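Side-chain contacts in V-type ATP synthase alpha chain (Nanoarchaeum equitans Kin4-M, PDB 5BN3), which forms the A subunit of a V-type rotary complex and carries a P-loop nucleotide-binding domain that holds adenosine-5'-diphosphate in this model: residues A[343-346]-A[347-351]; A[379-383]-A[384-388]. One frame throughout, in Å; residues are numbered along the deposited sequence.

Overall arrangement
Both interactions are short local contacts in loops of the nucleotide-binding domain, and each leads into a helix: interaction 1 into helix 349-357, interaction 2 into helix 389-395. Their centres lie about 15 Å apart and their nearest atoms about 4 Å, without touching, yet side chains of both reach helices 322-335 and 389-395. Interaction 1 is the core contact; all of its touching residues are buried, and a proline on a tyrosine face does most of the work. Interaction 2 is only partly buried and relies more on polar groups: two successive backbone turns, an Asx turn and a glutamate cap. The NEQ263 subunit borders both.

Interaction 1: residues A[343-346]-A[347-351]; sequences EGYP and AYLLR
P346 lies on the ring of Y348, and this is the tight part of the contact. Its CB sits over one face, 3.6 Å from the ring centroid and 17° off the normal, a clear CH-pi contact. The offset is toward the hydroxyl end: P346 CB comes to 3.4 Å from Y348 CZ, while P346 CG reaches Y348 CE1 at 3.8 Å. The tyrosine can fold back like this because its CG stands between the backbone N and the carbonyl carbon (chi1 46°), the crowded position. The hydroxyl just beyond that contact is hydrogen-bonded to the carboxylate of E338, so the same end of the ring is held by packing and by a polar bond.

The backbone underneath is a type I beta turn from P346 to L349. L349 N donates to P346 O at 3.2 Å, somewhat bent (144°). Y348 occupies the N-cap position, and the helix starts at L349.

Packing is looser on the Y345 side. L349 CD2 comes no nearer Y345 CB than 4.0 Å and meets the ring obliquely; R330 makes a cation-pi contact with that same ring. The looser, partly exposed end is that of E343 and G344, where the side chain of E343 is not modelled past CB. R351 is partly exposed too, but at the interface with the neighbouring NEQ263 subunit: it lays one face of its guanidinium over Y348 CB and sends NH1 into a salt bridge with E237 of that subunit.

The buried middle is wedged between two helices. Y345, P346 and Y348 rest on helix 322-335, through A326 and S333, while Y345 and L349 meet V390 and N393 of helix 389-395, just as the chain enters helix 349-357.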
loop_
_atom_site.group_PDB
_atom_site.type_symbol
_atom_site.label_atom_id
_atom_site.label_comp_id
_atom_site.label_asym_id
_atom_site.label_seq_id
_atom_site.Cartn_x
_atom_site.Cartn_y
_atom_site.Cartn_z
ATOM N N GLU A 343 -9.346 -5.071 -4.756
ATOM C CA GLU A 343 -9.995 -3.772 -4.546
ATOM C C GLU A 343 -11.434 -3.889 -4.066
ATOM O O GLU A 343 -12.235 -2.973 -4.254
ATOM C CB GLU A 343 -9.917 -2.906 -5.800
ATOM N N GLY A 344 -11.762 -5.013 -3.438
ATOM C CA GLY A 344 -13.089 -5.193 -2.881
ATOM C C GLY A 344 -14.103 -5.713 -3.882
ATOM O O GLY A 344 -15.206 -6.117 -3.503
ATOM N N TYR A 345 -13.739 -5.701 -5.160
ATOM C CA TYR A 345 -14.618 -6.224 -6.196
ATOM C C TYR A 345 -14.725 -7.736 -6.061
ATOM O O TYR A 345 -13.793 -8.383 -5.585
ATOM C CB TYR A 345 -14.096 -5.846 -7.584
ATOM C CG TYR A 345 -14.134 -4.360 -7.855
ATOM C CD1 TYR A 345 -15.337 -3.712 -8.088
ATOM C CD2 TYR A 345 -12.969 -3.610 -7.886
ATOM C CE1 TYR A 345 -15.381 -2.355 -8.335
ATOM C CE2 TYR A 345 -13.002 -2.252 -8.135
ATOM C CZ TYR A 345 -14.210 -1.632 -8.358
ATOM O OH TYR A 345 -14.249 -0.283 -8.605
ATOM N N PRO A 346 -15.872 -8.303 -6.463
ATOM C CA PRO A 346 -16.007 -9.764 -6.453
ATOM C C PRO A 346 -15.014 -10.404 -7.417
ATOM O O PRO A 346 -14.591 -9.762 -8.379
ATOM C CB PRO A 346 -17.445 -9.988 -6.937
ATOM C CG PRO A 346 -17.823 -8.727 -7.649
ATOM C CD PRO A 346 -17.100 -7.634 -6.928
ATOM N N ALA A 347 -14.645 -11.653 -7.161
ATOM C CA ALA A 347 -13.659 -12.338 -7.989
ATOM C C ALA A 347 -14.160 -12.611 -9.406
ATOM O O ALA A 347 -13.365 -12.889 -10.306
ATOM C CB ALA A 347 -13.218 -13.627 -7.317
ATOM N N TYR A 348 -15.474 -12.531 -9.599
ATOM C CA TYR A 348 -16.069 -12.790 -10.907
ATOM C C TYR A 348 -16.275 -11.521 -11.738
ATOM O O TYR A 348 -17.044 -11.525 -12.699
ATOM C CB TYR A 348 -17.389 -13.562 -10.758
ATOM C CG TYR A 348 -18.328 -13.020 -9.700
ATOM C CD1 TYR A 348 -19.195 -11.974 -9.982
ATOM C CD2 TYR A 348 -18.365 -13.574 -8.428
ATOM C CE1 TYR A 348 -20.059 -11.485 -9.024
ATOM C CE2 TYR A 348 -19.227 -13.091 -7.464
ATOM C CZ TYR A 348 -20.071 -12.047 -7.770
ATOM O OH TYR A 348 -20.934 -11.556 -6.818
ATOM N N LEU A 349 -15.579 -10.445 -11.378
ATOM C CA LEU A 349 -15.703 -9.174 -12.093
ATOM C C LEU A 349 -15.402 -9.312 -13.585
ATOM O O LEU A 349 -16.162 -8.824 -14.420
ATOM C CB LEU A 349 -14.790 -8.111 -11.475
ATOM C CG LEU A 349 -14.773 -6.756 -12.190
ATOM C CD1 LEU A 349 -16.155 -6.122 -12.172
ATOM C CD2 LEU A 349 -13.748 -5.815 -11.573
ATOM N N LEU A 350 -14.298 -9.979 -13.913
ATOM C CA LEU A 350 -13.893 -10.150 -15.308
ATOM C C LEU A 350 -14.940 -10.906 -16.123
ATOM O O LEU A 350 -15.245 -10.532 -17.256
ATOM C CB LEU A 350 -12.542 -10.870 -15.387
ATOM C CG LEU A 350 -12.040 -11.191 -16.798
ATOM C CD1 LEU A 350 -11.751 -9.919 -17.571
ATOM C CD2 LEU A 350 -10.807 -12.078 -16.751
ATOM N N ARG A 351 -15.494 -11.963 -15.537
ATOM C CA ARG A 351 -16.512 -12.773 -16.200
ATOM C C ARG A 351 -17.772 -11.957 -16.469
ATOM O O ARG A 351 -18.385 -12.077 -17.534
ATOM C CB ARG A 351 -16.847 -13.999 -15.341
ATOM C CG ARG A 351 -17.740 -15.033 -16.016
ATOM C CD ARG A 351 -18.103 -16.152 -15.048
ATOM N NE ARG A 351 -19.023 -15.696 -14.007
ATOM C CZ ARG A 351 -19.129 -16.255 -12.807
ATOM N NH1 ARG A 351 -18.368 -17.291 -12.488
ATOM N NH2 ARG A 351 -19.990 -15.773 -11.923
#

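Interaction 2: residues A[379-383]-A[384-388]; sequences VSPPG and GDFSE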
loop_
_atom_site.group_PDB
_atom_site.type_symbol
_atom_site.label_atom_id
_atom_site.label_comp_id
_atom_site.label_asym_id
_atom_site.label_seq_id
_atom_site.Cartn_x
_atom_site.Cartn_y
_atom_site.Cartn_z
ATOM N N VAL A 379 -14.784 4.211 -18.545
ATOM C CA VAL A 379 -14.357 3.694 -17.249
ATOM C C VAL A 379 -13.920 4.856 -16.366
ATOM O O VAL A 379 -13.282 5.793 -16.845
ATOM C CB VAL A 379 -13.191 2.690 -17.389
ATOM C CG1 VAL A 379 -12.935 1.985 -16.064
ATOM C CG2 VAL A 379 -13.490 1.669 -18.463
ATOM N N SER A 380 -14.265 4.798 -15.084
ATOM C CA SER A 380 -13.963 5.886 -14.160
ATOM C C SER A 380 -13.037 5.438 -13.034
ATOM O O SER A 380 -13.477 5.282 -11.896
ATOM C CB SER A 380 -15.253 6.443 -13.560
ATOM O OG SER A 380 -16.200 6.752 -14.563
ATOM N N PRO A 381 -11.744 5.249 -13.343
ATOM C CA PRO A 381 -10.782 4.758 -12.349
ATOM C C PRO A 381 -10.605 5.726 -11.184
ATOM O O PRO A 381 -10.440 6.929 -11.400
ATOM C CB PRO A 381 -9.478 4.655 -13.145
ATOM C CG PRO A 381 -9.634 5.641 -14.255
ATOM C CD PRO A 381 -11.089 5.581 -14.621
ATOM N N PRO A 382 -10.646 5.201 -9.952
ATOM C CA PRO A 382 -10.467 6.036 -8.761
ATOM C C PRO A 382 -9.112 6.733 -8.797
ATOM O O PRO A 382 -8.094 6.064 -8.990
ATOM C CB PRO A 382 -10.500 5.019 -7.616
ATOM C CG PRO A 382 -11.272 3.859 -8.157
ATOM C CD PRO A 382 -10.917 3.792 -9.613
ATOM N N GLY A 383 -9.103 8.054 -8.643
ATOM C CA GLY A 383 -7.867 8.818 -8.640
ATOM C C GLY A 383 -7.131 8.839 -9.969
ATOM O O GLY A 383 -5.979 9.271 -10.036
ATOM N N GLY A 384 -7.788 8.375 -11.026
ATOM C CA GLY A 384 -7.166 8.323 -12.336
ATOM C C GLY A 384 -6.114 7.236 -12.479
ATOM O O GLY A 384 -5.338 7.241 -13.437
ATOM N N ASP A 385 -6.087 6.299 -11.537
ATOM C CA ASP A 385 -5.121 5.198 -11.582
ATOM C C ASP A 385 -5.615 4.074 -12.490
ATOM O O ASP A 385 -6.515 3.323 -12.115
ATOM C CB ASP A 385 -4.882 4.661 -10.169
ATOM C CG ASP A 385 -3.744 3.652 -10.098
ATOM O OD1 ASP A 385 -3.220 3.228 -11.152
ATOM O OD2 ASP A 385 -3.376 3.273 -8.966
ATOM N N PHE A 386 -5.004 3.942 -13.668
ATOM C CA PHE A 386 -5.429 2.951 -14.659
ATOM C C PHE A 386 -5.126 1.506 -14.240
ATOM O O PHE A 386 -5.640 0.564 -14.837
ATOM C CB PHE A 386 -4.779 3.228 -16.027
ATOM C CG PHE A 386 -5.372 4.405 -16.776
ATOM C CD1 PHE A 386 -6.174 5.339 -16.133
ATOM C CD2 PHE A 386 -5.124 4.567 -18.133
ATOM C CE1 PHE A 386 -6.712 6.416 -16.829
ATOM C CE2 PHE A 386 -5.661 5.638 -18.833
ATOM C CZ PHE A 386 -6.455 6.564 -18.178
ATOM N N SER A 387 -4.297 1.329 -13.215
ATOM C CA SER A 387 -3.877 -0.013 -12.800
ATOM C C SER A 387 -4.960 -0.777 -12.030
ATOM O O SER A 387 -4.746 -1.913 -11.603
ATOM C CB SER A 387 -2.596 0.059 -11.966
ATOM O OG SER A 387 -2.851 0.601 -10.683
ATOM N N GLU A 388 -6.125 -0.157 -11.877
ATOM C CA GLU A 388 -7.223 -0.731 -11.099
ATOM C C GLU A 388 -7.979 -1.820 -11.885
ATOM O O GLU A 388 -7.896 -1.863 -13.115
ATOM C CB GLU A 388 -8.151 0.398 -10.626
ATOM C CG GLU A 388 -8.845 1.156 -11.741
ATOM C CD GLU A 388 -10.192 0.567 -12.080
ATOM O OE1 GLU A 388 -10.720 0.876 -13.168
ATOM O OE2 GLU A 388 -10.733 -0.199 -11.250
HETATM O O HOH W 1 -13.229 1.852 -12.245
#
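P381 and E388 meet through their aliphatic parts, P381 CB lying 3.8 Å from E388 CG. P382 adds its CD to the same methylene at 4.0 Å, its ring crossing the glutamate chain at about a right angle. From CG, P381 also runs alongside F386, with P381 CG 3.9 Å from F386 CD1 and oblique to the ring. A bend at chi2 (92°) swings the E388 carboxylate back toward V379, whose CG1 is 3.8 Å from E388 OE1.

Two backbone bonds close the corner that turns the chain back after the prolines. G384 N donates to P381 O at 3.0 Å and D385 N to P382 O almost straight (169°); G383 and G384 carry the positive phi angles of these turns. A type I beta turn from D385 to E388 then brings the glutamate round. Within it, D385 OD1 takes S387 OG and S387 N on one face of its carboxylate, making an Asx turn.

The E388 carboxylate is itself positioned by several donors: OE1 bonds to T391 OG1 and a water, and OE2 to V390 N. From the NEQ263 subunit, Y297 bonds to P381 O.

E388 is thus a side-chain N-cap for helix 389-395, in a loop that follows strand 370-379 of a P-loop NTPase fold. F386 packs on P222 beside the probable Walker A loop, and the P381 side chain lies about 8 Å from the bound adenosine-5'-diphosphate.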